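Local coordinates for protein nucleoporin NUP82 (Chaetomium thermophilum, PDB 5CWW) that probably serves as a structural component of the nuclear pore complex and as a docking partner for transport factors, with its N-terminal beta-propeller present in this chain, at residues Pro165-Thr170 with Arg200-Ser205; Ser171-Val176 with Thr194-Val199; Val175-Trp180 with Val254-Phe259. One frame throughout, in Å; residues are numbered along the deposited sequence.

Contact 1: Pro165-Thr170 with Arg200-Ser205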
ATOM      1  N   PRO B 165      16.106 -12.639  -2.268  1.00 62.08           N
ATOM      2  CA  PRO B 165      17.355 -12.336  -2.982  1.00 65.82           C
ATOM      3  C   PRO B 165      17.190 -12.180  -4.496  1.00 68.72           C
ATOM      4  O   PRO B 165      17.929 -11.410  -5.105  1.00 70.13           O
ATOM      5  CB  PRO B 165      18.241 -13.548  -2.667  1.00 68.64           C
ATOM      6  CG  PRO B 165      17.705 -14.097  -1.403  1.00 66.85           C
ATOM      7  CD  PRO B 165      16.231 -13.841  -1.426  1.00 63.86           C
ATOM      8  N   THR B 166      16.252 -12.916  -5.087  1.00 72.86           N
ATOM      9  CA  THR B 166      16.020 -12.855  -6.530  1.00 77.04           C
ATOM     10  C   THR B 166      14.751 -12.067  -6.858  1.00 75.49           C
ATOM     11  O   THR B 166      14.381 -11.934  -8.025  1.00 78.50           O
ATOM     12  CB  THR B 166      15.910 -14.268  -7.146  1.00 82.25           C
ATOM     13  OG1 THR B 166      14.696 -14.895  -6.716  1.00 81.82           O
ATOM     14  CG2 THR B 166      17.099 -15.128  -6.740  1.00 84.65           C
ATOM     15  N   THR B 167      14.098 -11.548  -5.821  1.00 74.08           N
ATOM     16  CA  THR B 167      12.823 -10.850  -5.965  1.00 71.45           C
ATOM     17  C   THR B 167      12.995  -9.346  -5.761  1.00 65.92           C
ATOM     18  O   THR B 167      12.751  -8.553  -6.670  1.00 65.71           O
ATOM     19  CB  THR B 167      11.786 -11.387  -4.961  1.00 72.55           C
ATOM     20  OG1 THR B 167      11.680 -12.810  -5.098  1.00 75.12           O
ATOM     21  CG2 THR B 167      10.425 -10.755  -5.198  1.00 70.59           C
ATOM     22  N   HIS B 168      13.407  -8.959  -4.559  1.00 61.01           N
ATOM     23  CA  HIS B 168      13.632  -7.554  -4.248  1.00 56.08           C
ATOM     24  C   HIS B 168      15.072  -7.179  -4.586  1.00 56.92           C
ATOM     25  O   HIS B 168      15.961  -7.217  -3.733  1.00 57.48           O
ATOM     26  CB  HIS B 168      13.312  -7.273  -2.781  1.00 53.86           C
ATOM     27  CG  HIS B 168      11.855  -7.391  -2.456  1.00 50.82           C
ATOM     28  ND1 HIS B 168      10.885  -6.675  -3.126  1.00 49.90           N
ATOM     29  CD2 HIS B 168      11.201  -8.138  -1.536  1.00 51.42           C
ATOM     30  CE1 HIS B 168       9.697  -6.977  -2.632  1.00 49.14           C
ATOM     31  NE2 HIS B 168       9.862  -7.862  -1.665  1.00 50.45           N
ATOM     32  N   VAL B 169      15.279  -6.814  -5.848  1.00 60.17           N
ATOM     33  CA  VAL B 169      16.606  -6.563  -6.397  1.00 63.16           C
ATOM     34  C   VAL B 169      16.566  -5.305  -7.259  1.00 63.85           C
ATOM     35  O   VAL B 169      15.499  -4.896  -7.720  1.00 63.89           O
ATOM     36  CB  VAL B 169      17.098  -7.762  -7.242  1.00 66.11           C
ATOM     37  CG1 VAL B 169      18.581  -7.642  -7.558  1.00 70.20           C
ATOM     38  CG2 VAL B 169      16.840  -9.064  -6.510  1.00 64.19           C
ATOM     39  N   THR B 170      17.727  -4.698  -7.479  1.00 64.82           N
ATOM     40  CA  THR B 170      17.817  -3.477  -8.271  1.00 64.97           C
ATOM     41  C   THR B 170      17.397  -3.691  -9.723  1.00 66.93           C
ATOM     42  O   THR B 170      17.050  -2.735 -10.416  1.00 68.43           O
ATOM     43  CB  THR B 170      19.244  -2.901  -8.244  1.00 68.27           C
ATOM     44  OG1 THR B 170      20.187  -3.935  -8.552  1.00 70.63           O
ATOM     45  CG2 THR B 170      19.566  -2.323  -6.872  1.00 67.02           C
ATOM     46  N   ARG B 200       3.345  -9.307  -1.838  1.00 45.27           N
ATOM     47  CA  ARG B 200       4.001 -10.533  -1.402  1.00 47.99           C
ATOM     48  C   ARG B 200       3.954 -10.693   0.110  1.00 48.16           C
ATOM     49  O   ARG B 200       4.384  -9.812   0.856  1.00 49.96           O
ATOM     50  CB  ARG B 200       5.449 -10.560  -1.893  1.00 49.07           C
ATOM     51  CG  ARG B 200       5.589 -11.028  -3.334  1.00 52.61           C
ATOM     52  CD  ARG B 200       7.038 -11.031  -3.779  1.00 57.69           C
ATOM     53  NE  ARG B 200       7.427  -9.744  -4.351  1.00 60.32           N
ATOM     54  CZ  ARG B 200       7.569  -9.493  -5.650  1.00 62.86           C
ATOM     55  NH1 ARG B 200       7.374 -10.440  -6.554  1.00 62.26           N
ATOM     56  NH2 ARG B 200       7.923  -8.279  -6.044  1.00 62.97           N
ATOM     57  N   VAL B 201       3.404 -11.824   0.543  1.00 47.60           N
ATOM     58  CA  VAL B 201       3.335 -12.175   1.954  1.00 47.14           C
ATOM     59  C   VAL B 201       4.483 -13.119   2.319  1.00 49.64           C
ATOM     60  O   VAL B 201       4.603 -14.210   1.755  1.00 51.76           O
ATOM     61  CB  VAL B 201       1.990 -12.845   2.296  1.00 43.93           C
ATOM     62  CG1 VAL B 201       1.912 -13.159   3.790  1.00 44.47           C
ATOM     63  CG2 VAL B 201       0.819 -11.955   1.868  1.00 41.99           C
ATOM     64  N   TRP B 202       5.323 -12.693   3.259  1.00 49.09           N
ATOM     65  CA  TRP B 202       6.434 -13.508   3.751  1.00 50.74           C
ATOM     66  C   TRP B 202       6.167 -13.918   5.190  1.00 53.13           C
ATOM     67  O   TRP B 202       5.878 -13.066   6.031  1.00 55.46           O
ATOM     68  CB  TRP B 202       7.756 -12.742   3.674  1.00 49.27           C
ATOM     69  CG  TRP B 202       7.958 -11.969   2.408  1.00 48.54           C
ATOM     70  CD1 TRP B 202       7.390 -10.770   2.080  1.00 47.30           C
ATOM     71  CD2 TRP B 202       8.805 -12.324   1.307  1.00 50.32           C
ATOM     72  NE1 TRP B 202       7.823 -10.364   0.841  1.00 47.45           N
ATOM     73  CE2 TRP B 202       8.693 -11.300   0.345  1.00 50.36           C
ATOM     74  CE3 TRP B 202       9.644 -13.411   1.041  1.00 52.75           C
ATOM     75  CZ2 TRP B 202       9.387 -11.332  -0.862  1.00 51.76           C
ATOM     76  CZ3 TRP B 202      10.331 -13.441  -0.160  1.00 54.92           C
ATOM     77  CH2 TRP B 202      10.200 -12.408  -1.095  1.00 53.39           C
ATOM     78  N   GLU B 203       6.268 -15.213   5.472  1.00 52.11           N
ATOM     79  CA  GLU B 203       6.064 -15.724   6.826  1.00 52.08           C
ATOM     80  C   GLU B 203       7.379 -16.252   7.385  1.00 52.97           C
ATOM     81  O   GLU B 203       7.781 -17.383   7.109  1.00 55.01           O
ATOM     82  CB  GLU B 203       4.989 -16.808   6.823  1.00 52.51           C
ATOM     83  CG  GLU B 203       3.625 -16.278   6.388  1.00 50.25           C
ATOM     84  CD  GLU B 203       2.559 -17.351   6.331  1.00 51.44           C
ATOM     85  OE1 GLU B 203       2.354 -18.048   7.346  1.00 52.03           O
ATOM     86  OE2 GLU B 203       1.930 -17.499   5.262  1.00 50.77           O
ATOM     87  N   LEU B 204       8.034 -15.420   8.186  1.00 53.06           N
ATOM     88  CA  LEU B 204       9.432 -15.627   8.549  1.00 54.76           C
ATOM     89  C   LEU B 204       9.640 -16.586   9.714  1.00 58.10           C
ATOM     90  O   LEU B 204       8.901 -16.571  10.698  1.00 58.32           O
ATOM     91  CB  LEU B 204      10.081 -14.282   8.881  1.00 54.09           C
ATOM     92  CG  LEU B 204       9.862 -13.179   7.845  1.00 52.22           C
ATOM     93  CD1 LEU B 204      10.505 -11.884   8.308  1.00 52.47           C
ATOM     94  CD2 LEU B 204      10.406 -13.597   6.485  1.00 52.98           C
ATOM     95  N   SER B 205      10.667 -17.419   9.580  1.00 61.63           N
ATOM     96  CA  SER B 205      11.127 -18.282  10.658  1.00 65.57           C
ATOM     97  C   SER B 205      12.644 -18.388  10.581  1.00 69.47           C
ATOM     98  O   SER B 205      13.195 -18.796   9.558  1.00 71.38           O
ATOM     99  CB  SER B 205      10.486 -19.665  10.572  1.00 65.61           C
ATOM    100  OG  SER B 205      11.018 -20.532  11.560  1.00 67.85           O
TER

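Contact 2: Ser171-Val176 with Thr194-Val199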
ATOM      1  N   SER B 171      17.423  -4.939 -10.182  1.00 67.41           N
ATOM      2  CA  SER B 171      17.061  -5.249 -11.562  1.00 69.08           C
ATOM      3  C   SER B 171      15.556  -5.469 -11.719  1.00 66.69           C
ATOM      4  O   SER B 171      15.075  -5.678 -12.832  1.00 67.38           O
ATOM      5  CB  SER B 171      17.824  -6.486 -12.055  1.00 72.65           C
ATOM      6  OG  SER B 171      17.530  -7.631 -11.275  1.00 71.93           O
ATOM      7  N   ARG B 172      14.818  -5.422 -10.609  1.00 64.32           N
ATOM      8  CA  ARG B 172      13.368  -5.594 -10.637  0.50 62.76           C
ATOM      9  C   ARG B 172      12.676  -4.348 -10.094  1.00 61.38           C
ATOM     10  O   ARG B 172      13.318  -3.324  -9.870  1.00 65.04           O
ATOM     11  CB  ARG B 172      12.956  -6.824  -9.823  0.50 62.47           C
ATOM     12  CG  ARG B 172      13.437  -8.148 -10.399  0.50 63.49           C
ATOM     13  CD  ARG B 172      12.622  -8.574 -11.614  0.50 63.63           C
ATOM     14  NE  ARG B 172      12.133  -9.945 -11.483  0.50 64.06           N
ATOM     15  CZ  ARG B 172      10.884 -10.292 -11.173  0.50 62.50           C
ATOM     16  NH1 ARG B 172       9.950  -9.373 -10.964  0.50 60.15           N
ATOM     17  NH2 ARG B 172      10.564 -11.575 -11.079  0.50 63.28           N
ATOM     18  N   SER B 173      11.365  -4.435  -9.885  0.50 61.10           N
ATOM     19  CA  SER B 173      10.582  -3.285  -9.446  0.50 57.89           C
ATOM     20  C   SER B 173      10.957  -2.851  -8.031  0.50 59.51           C
ATOM     21  O   SER B 173      11.182  -3.683  -7.152  0.50 57.78           O
ATOM     22  CB  SER B 173       9.089  -3.605  -9.512  0.50 58.20           C
ATOM     23  OG  SER B 173       8.310  -2.473  -9.165  0.50 56.60           O
ATOM     24  N   ALA B 174      11.019  -1.540  -7.823  1.00 55.15           N
ATOM     25  CA  ALA B 174      11.366  -0.977  -6.519  1.00 52.75           C
ATOM     26  C   ALA B 174      10.349  -1.331  -5.436  1.00 48.75           C
ATOM     27  O   ALA B 174       9.159  -1.481  -5.713  1.00 48.04           O
ATOM     28  CB  ALA B 174      11.497   0.534  -6.630  1.00 53.87           C
ATOM     29  N   VAL B 175      10.830  -1.457  -4.201  1.00 49.54           N
ATOM     30  CA  VAL B 175       9.961  -1.723  -3.059  1.00 49.31           C
ATOM     31  C   VAL B 175       9.429  -0.403  -2.503  1.00 51.46           C
ATOM     32  O   VAL B 175      10.182   0.547  -2.285  1.00 51.67           O
ATOM     33  CB  VAL B 175      10.692  -2.522  -1.949  1.00 56.50           C
ATOM     34  CG1 VAL B 175      11.907  -1.763  -1.416  1.00 57.47           C
ATOM     35  CG2 VAL B 175       9.725  -2.873  -0.823  1.00 55.01           C
ATOM     36  N   VAL B 176       8.123  -0.362  -2.269  1.00 51.98           N
ATOM     37  CA  VAL B 176       7.438   0.863  -1.875  1.00 55.41           C
ATOM     38  C   VAL B 176       6.988   0.818  -0.421  1.00 51.22           C
ATOM     39  O   VAL B 176       7.147   1.792   0.318  1.00 51.01           O
ATOM     40  CB  VAL B 176       6.222   1.110  -2.788  1.00 60.19           C
ATOM     41  CG1 VAL B 176       5.376   2.247  -2.277  1.00 62.61           C
ATOM     42  CG2 VAL B 176       6.690   1.401  -4.207  1.00 61.78           C
ATOM     43  N   THR B 194       5.503  -3.624  -4.201  1.00 43.05           N
ATOM     44  CA  THR B 194       6.382  -2.955  -5.151  1.00 43.24           C
ATOM     45  C   THR B 194       5.611  -1.924  -5.963  1.00 43.18           C
ATOM     46  O   THR B 194       4.380  -1.936  -5.975  1.00 42.83           O
ATOM     47  CB  THR B 194       7.040  -3.969  -6.108  1.00 43.03           C
ATOM     48  OG1 THR B 194       6.023  -4.748  -6.747  1.00 42.94           O
ATOM     49  CG2 THR B 194       7.970  -4.899  -5.346  1.00 44.10           C
ATOM     50  N   GLU B 195       6.340  -1.029  -6.626  1.00 47.66           N
ATOM     51  CA  GLU B 195       5.736  -0.033  -7.508  1.00 51.13           C
ATOM     52  C   GLU B 195       4.817  -0.654  -8.553  1.00 49.03           C
ATOM     53  O   GLU B 195       3.768  -0.097  -8.866  1.00 50.64           O
ATOM     54  CB  GLU B 195       6.814   0.784  -8.222  1.00 59.70           C
ATOM     55  CG  GLU B 195       7.404   1.908  -7.395  1.00 67.29           C
ATOM     56  CD  GLU B 195       8.310   2.810  -8.210  1.00 75.77           C
ATOM     57  OE1 GLU B 195       8.890   2.330  -9.208  1.00 77.92           O
ATOM     58  OE2 GLU B 195       8.434   4.004  -7.857  1.00 80.10           O
ATOM     59  N   ASP B 196       5.202  -1.812  -9.082  1.00 46.97           N
ATOM     60  CA  ASP B 196       4.408  -2.465 -10.119  1.00 46.77           C
ATOM     61  C   ASP B 196       3.311  -3.330  -9.497  1.00 44.78           C
ATOM     62  O   ASP B 196       2.829  -4.282 -10.110  1.00 45.99           O
ATOM     63  CB  ASP B 196       5.305  -3.293 -11.051  1.00 52.56           C
ATOM     64  CG  ASP B 196       6.005  -4.440 -10.343  1.00 56.46           C
ATOM     65  OD1 ASP B 196       6.148  -4.396  -9.104  1.00 57.18           O
ATOM     66  OD2 ASP B 196       6.427  -5.386 -11.040  1.00 60.59           O
ATOM     67  N   ALA B 197       2.925  -2.980  -8.271  1.00 45.14           N
ATOM     68  CA  ALA B 197       1.719  -3.507  -7.639  1.00 44.43           C
ATOM     69  C   ALA B 197       1.729  -5.024  -7.474  1.00 45.05           C
ATOM     70  O   ALA B 197       0.718  -5.684  -7.711  1.00 47.22           O
ATOM     71  CB  ALA B 197       0.487  -3.078  -8.435  1.00 43.44           C
ATOM     72  N   ILE B 198       2.868  -5.573  -7.070  1.00 43.35           N
ATOM     73  CA  ILE B 198       2.924  -6.975  -6.685  1.00 41.85           C
ATOM     74  C   ILE B 198       2.952  -7.074  -5.165  1.00 42.43           C
ATOM     75  O   ILE B 198       3.831  -6.513  -4.512  1.00 41.81           O
ATOM     76  CB  ILE B 198       4.143  -7.686  -7.291  1.00 41.83           C
ATOM     77  CG1 ILE B 198       4.061  -7.640  -8.821  1.00 46.58           C
ATOM     78  CG2 ILE B 198       4.200  -9.131  -6.822  1.00 41.16           C
ATOM     79  CD1 ILE B 198       5.354  -7.949  -9.505  1.00 48.55           C
ATOM     80  N   VAL B 199       1.975  -7.788  -4.616  1.00 43.10           N
ATOM     81  CA  VAL B 199       1.842  -7.962  -3.176  1.00 43.64           C
ATOM     82  C   VAL B 199       2.414  -9.316  -2.785  1.00 45.14           C
ATOM     83  O   VAL B 199       2.026 -10.345  -3.340  1.00 45.17           O
ATOM     84  CB  VAL B 199       0.369  -7.863  -2.723  1.00 42.00           C
ATOM     85  CG1 VAL B 199       0.246  -8.069  -1.216  1.00 41.08           C
ATOM     86  CG2 VAL B 199      -0.218  -6.517  -3.124  1.00 42.57           C
TER

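Contact 3: Val175-Trp180 with Val254-Phe259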
ATOM      1  N   VAL B 175      10.830  -1.457  -4.201  1.00 49.54           N
ATOM      2  CA  VAL B 175       9.961  -1.723  -3.059  1.00 49.31           C
ATOM      3  C   VAL B 175       9.429  -0.403  -2.503  1.00 51.46           C
ATOM      4  O   VAL B 175      10.182   0.547  -2.285  1.00 51.67           O
ATOM      5  CB  VAL B 175      10.692  -2.522  -1.949  1.00 56.50           C
ATOM      6  CG1 VAL B 175      11.907  -1.763  -1.416  1.00 57.47           C
ATOM      7  CG2 VAL B 175       9.725  -2.873  -0.823  1.00 55.01           C
ATOM      8  N   VAL B 176       8.123  -0.362  -2.269  1.00 51.98           N
ATOM      9  CA  VAL B 176       7.438   0.863  -1.875  1.00 55.41           C
ATOM     10  C   VAL B 176       6.988   0.818  -0.421  1.00 51.22           C
ATOM     11  O   VAL B 176       7.147   1.792   0.318  1.00 51.01           O
ATOM     12  CB  VAL B 176       6.222   1.110  -2.788  1.00 60.19           C
ATOM     13  CG1 VAL B 176       5.376   2.247  -2.277  1.00 62.61           C
ATOM     14  CG2 VAL B 176       6.690   1.401  -4.207  1.00 61.78           C
ATOM     15  N   SER B 177       6.427  -0.314  -0.014  1.00 49.09           N
ATOM     16  CA  SER B 177       5.959  -0.477   1.353  1.00 48.02           C
ATOM     17  C   SER B 177       6.326  -1.840   1.909  1.00 46.38           C
ATOM     18  O   SER B 177       6.336  -2.844   1.190  1.00 46.85           O
ATOM     19  CB  SER B 177       4.444  -0.287   1.433  1.00 48.43           C
ATOM     20  OG  SER B 177       4.063   0.978   0.926  1.00 48.64           O
ATOM     21  N   ALA B 178       6.639  -1.850   3.198  1.00 45.83           N
ATOM     22  CA  ALA B 178       6.794  -3.073   3.961  1.00 45.53           C
ATOM     23  C   ALA B 178       6.016  -2.911   5.252  1.00 45.26           C
ATOM     24  O   ALA B 178       6.334  -2.044   6.067  1.00 46.90           O
ATOM     25  CB  ALA B 178       8.260  -3.359   4.242  1.00 46.33           C
ATOM     26  N   VAL B 179       4.983  -3.729   5.427  1.00 42.89           N
ATOM     27  CA  VAL B 179       4.131  -3.644   6.604  1.00 44.98           C
ATOM     28  C   VAL B 179       3.885  -5.031   7.168  1.00 47.17           C
ATOM     29  O   VAL B 179       3.620  -5.977   6.431  1.00 46.98           O
ATOM     30  CB  VAL B 179       2.780  -2.962   6.286  1.00 45.97           C
ATOM     31  CG1 VAL B 179       2.994  -1.490   5.967  1.00 47.68           C
ATOM     32  CG2 VAL B 179       2.073  -3.663   5.130  1.00 46.20           C
ATOM     33  N   TRP B 180       3.992  -5.147   8.485  1.00 48.16           N
ATOM     34  CA  TRP B 180       3.813  -6.424   9.155  1.00 48.50           C
ATOM     35  C   TRP B 180       2.323  -6.713   9.277  1.00 49.23           C
ATOM     36  O   TRP B 180       1.530  -5.809   9.537  1.00 48.57           O
ATOM     37  CB  TRP B 180       4.489  -6.409  10.529  1.00 48.33           C
ATOM     38  CG  TRP B 180       5.973  -6.181  10.440  1.00 47.19           C
ATOM     39  CD1 TRP B 180       6.620  -4.976  10.424  1.00 46.78           C
ATOM     40  CD2 TRP B 180       6.994  -7.183  10.335  1.00 46.88           C
ATOM     41  NE1 TRP B 180       7.978  -5.167  10.322  1.00 47.54           N
ATOM     42  CE2 TRP B 180       8.233  -6.513  10.267  1.00 47.89           C
ATOM     43  CE3 TRP B 180       6.980  -8.580  10.297  1.00 47.32           C
ATOM     44  CZ2 TRP B 180       9.445  -7.194  10.163  1.00 50.16           C
ATOM     45  CZ3 TRP B 180       8.186  -9.255  10.192  1.00 49.27           C
ATOM     46  CH2 TRP B 180       9.400  -8.561  10.127  1.00 50.89           C
ATOM     47  N   VAL B 254       2.193   1.916  -7.501  1.00 49.36           N
ATOM     48  CA  VAL B 254       1.862   2.029  -6.084  1.00 46.70           C
ATOM     49  C   VAL B 254       2.687   3.111  -5.405  1.00 46.70           C
ATOM     50  O   VAL B 254       3.905   3.176  -5.579  1.00 47.04           O
ATOM     51  CB  VAL B 254       2.084   0.694  -5.343  1.00 45.55           C
ATOM     52  CG1 VAL B 254       1.689   0.818  -3.870  1.00 46.80           C
ATOM     53  CG2 VAL B 254       1.291  -0.423  -6.010  1.00 43.69           C
ATOM     54  N   ALA B 255       2.006   3.959  -4.636  1.00 45.63           N
ATOM     55  CA  ALA B 255       2.664   4.979  -3.826  1.00 46.24           C
ATOM     56  C   ALA B 255       2.916   4.450  -2.420  1.00 46.32           C
ATOM     57  O   ALA B 255       3.989   4.652  -1.858  1.00 47.05           O
ATOM     58  CB  ALA B 255       1.823   6.241  -3.772  1.00 46.48           C
ATOM     59  N   ALA B 256       1.921   3.775  -1.853  1.00 44.99           N
ATOM     60  CA  ALA B 256       2.053   3.203  -0.520  1.00 44.16           C
ATOM     61  C   ALA B 256       0.914   2.241  -0.216  1.00 43.39           C
ATOM     62  O   ALA B 256      -0.134   2.274  -0.860  1.00 43.40           O
ATOM     63  CB  ALA B 256       2.098   4.304   0.533  1.00 45.29           C
ATOM     64  N   ALA B 257       1.133   1.392   0.780  1.00 43.34           N
ATOM     65  CA  ALA B 257       0.126   0.444   1.229  1.00 43.51           C
ATOM     66  C   ALA B 257       0.180   0.331   2.744  1.00 44.28           C
ATOM     67  O   ALA B 257       1.230   0.543   3.354  1.00 45.69           O
ATOM     68  CB  ALA B 257       0.337  -0.909   0.589  1.00 42.22           C
ATOM     69  N   CYS B 258      -0.955   0.004   3.352  1.00 45.02           N
ATOM     70  CA  CYS B 258      -1.004  -0.166   4.792  1.00 46.08           C
ATOM     71  C   CYS B 258      -2.127  -1.104   5.204  1.00 43.51           C
ATOM     72  O   CYS B 258      -3.088  -1.308   4.459  1.00 42.90           O
ATOM     73  CB  CYS B 258      -1.183   1.190   5.478  1.00 47.55           C
ATOM     74  SG  CYS B 258      -2.776   1.966   5.150  1.00 48.17           S
ATOM     75  N   PHE B 259      -1.969  -1.697   6.383  1.00 43.11           N
ATOM     76  CA  PHE B 259      -3.067  -2.349   7.076  1.00 42.94           C
ATOM     77  C   PHE B 259      -3.667  -1.337   8.037  1.00 45.30           C
ATOM     78  O   PHE B 259      -2.981  -0.402   8.457  1.00 46.39           O
ATOM     79  CB  PHE B 259      -2.600  -3.588   7.840  1.00 42.65           C
ATOM     80  CG  PHE B 259      -2.326  -4.774   6.965  1.00 43.40           C
ATOM     81  CD1 PHE B 259      -3.369  -5.498   6.412  1.00 43.18           C
ATOM     82  CD2 PHE B 259      -1.028  -5.175   6.706  1.00 43.82           C
ATOM     83  CE1 PHE B 259      -3.123  -6.594   5.604  1.00 43.84           C
ATOM     84  CE2 PHE B 259      -0.774  -6.274   5.901  1.00 43.74           C
ATOM     85  CZ  PHE B 259      -1.826  -6.982   5.349  1.00 44.72           C
TER

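Contact 1: Pro165-Thr170 with Arg200-Ser205
R200 and W202, alternate residues on strand 198-203, reach out from the blade of the beta-propeller to meet T167 and H168 in the loop that leads into it. R200 comes first. Its chain is bent about the CG-CD bond (chi3 -89°), which turns the flat guanidinium to the methyl of T167, so that CG2 lies over one of its faces; the methyl is modelled too close there for the spacing to be trusted. The H168 imidazole runs alongside, pointing the other way, with H168 CE1 4.0 Å from R200 NE and the ring nearly perpendicular to the guanidinium plane. W202 follows. Its six-membered ring meets the imidazole rim to rim, the planes inclined at 45°, and W202 CZ2 is 3.6 Å from H168 NE2. T167 OG1 lies at the indole edge, 4.3 Å from W202 CH2. Both ring nitrogens, H168 NE2 and W202 NE1, hydrogen-bond to the hydroxyl of T192 on the neighbouring strand 189-194. That common partner gives both buried nitrogens a mate and probably restrains the turning of the rings, while the nearby guanidinium of R200 would tend to disfavour a positively charged imidazole.

Contact 2: Ser171-Val176 with Thr194-Val199
V175 and T194 form an antiparallel, non-hydrogen-bonded pair, their CA atoms 4.3 Å apart and their side chains diverging. The pair lies at one end of a four-stranded propeller blade, where the chain enters strand 175-180 beside the type I beta turn T194-A197 that joins strands 189-194 and 198-203 into a hairpin. The approach to the strand grips this turn through its backbone: E195 N donates to A174 O at 3.0 Å. A CA-H...O contact also runs from T194 CA to A174 O (3.2 Å).

S173 reaches the turn from one residue earlier. With its hydroxyl anti to the backbone N (chi1 -176°), S173 OG accepts a bond from D196 N at 3.2 Å; S173 is modelled in two conformers, and the bond belongs to one of them, so it may not be permanent. On the other side of A174, V176 CG2 lies across the extended side chain of E195 at about a right angle, a tight fit with E195 CG 3.3 Å from V176 CG2. The CB of A174 looks onto the carboxylate end of the same glutamate. Beyond the two segments, the turn is held by K222, whose NZ bonds to D196 O. At the start of the turn, the hydroxyl of T194 sits between its backbone N and carbonyl carbon (chi1 55°), and there T194 OG1 accepts a bond from I198 N, just past the end of the turn, at 3.3 Å.

Contact 3: Val175-Trp180 with Val254-Phe259
V176, S177 and V179 carry a contact between two neighbouring blades of the propeller, made by the first strands of their four-stranded sheets deep in the interior of the chain. The strands run side by side in the same direction: the axes of the two short strand segments are 4° from parallel and 5.7 Å apart at closest. They belong to separate sheets, and side chains fill the seam. S177 supplies the polar link: S177 OG, anti to the carbonyl carbon (chi1 -57°), accepts a hydrogen bond from A257 N at 3.0 Å, with a bent N-H...O angle of 142°. S177 OG also lies 3.9 Å from A256 CB. Replacing S177 by an alanine would probably leave the A257 amide without this acceptor and take away the one hydrogen bond between the two segments.

Apolar contacts lie on either side of the serine along the strand. V176 CG1 meets V254 CG1 at 4.3 Å. Toward the other end, V179 CG2 touches the ring of F259, 3.8 Å from F259 CD2, the two side chains meeting at a slant, while V179 CG1 rests near A257 O. Both strands carry a classic beta bulge, V176 and S177 facing V193, A255 and A256 opposite the neighbouring strand 272-276. F259 also meets the ring of H181. A256 and C258 also pack on strand 389-395. The seam is thus mainly apolar, with one side-chain oxygen giving a buried backbone amide a partner inside it.

In the fold
From the N terminus, the chain leaves strand 160-162, the last of one four-stranded blade, and passes through 165-170 and 171-176 into strand 175-180 of the next. Contact 1 closes a loop between this linker and strand 198-203; contact 2 lies wholly within that loop, tying the end of the linker to the hairpin turn. Contact 3 starts from V175 and V176, which it shares with contact 2, but runs on to 254-259 in the following blade and so crosses contact 1. T194 CG2 packs on R200 and H168, E195 O probably bonds to V254 N, and L204 touches W180, so that linker, blade and next blade adjoin.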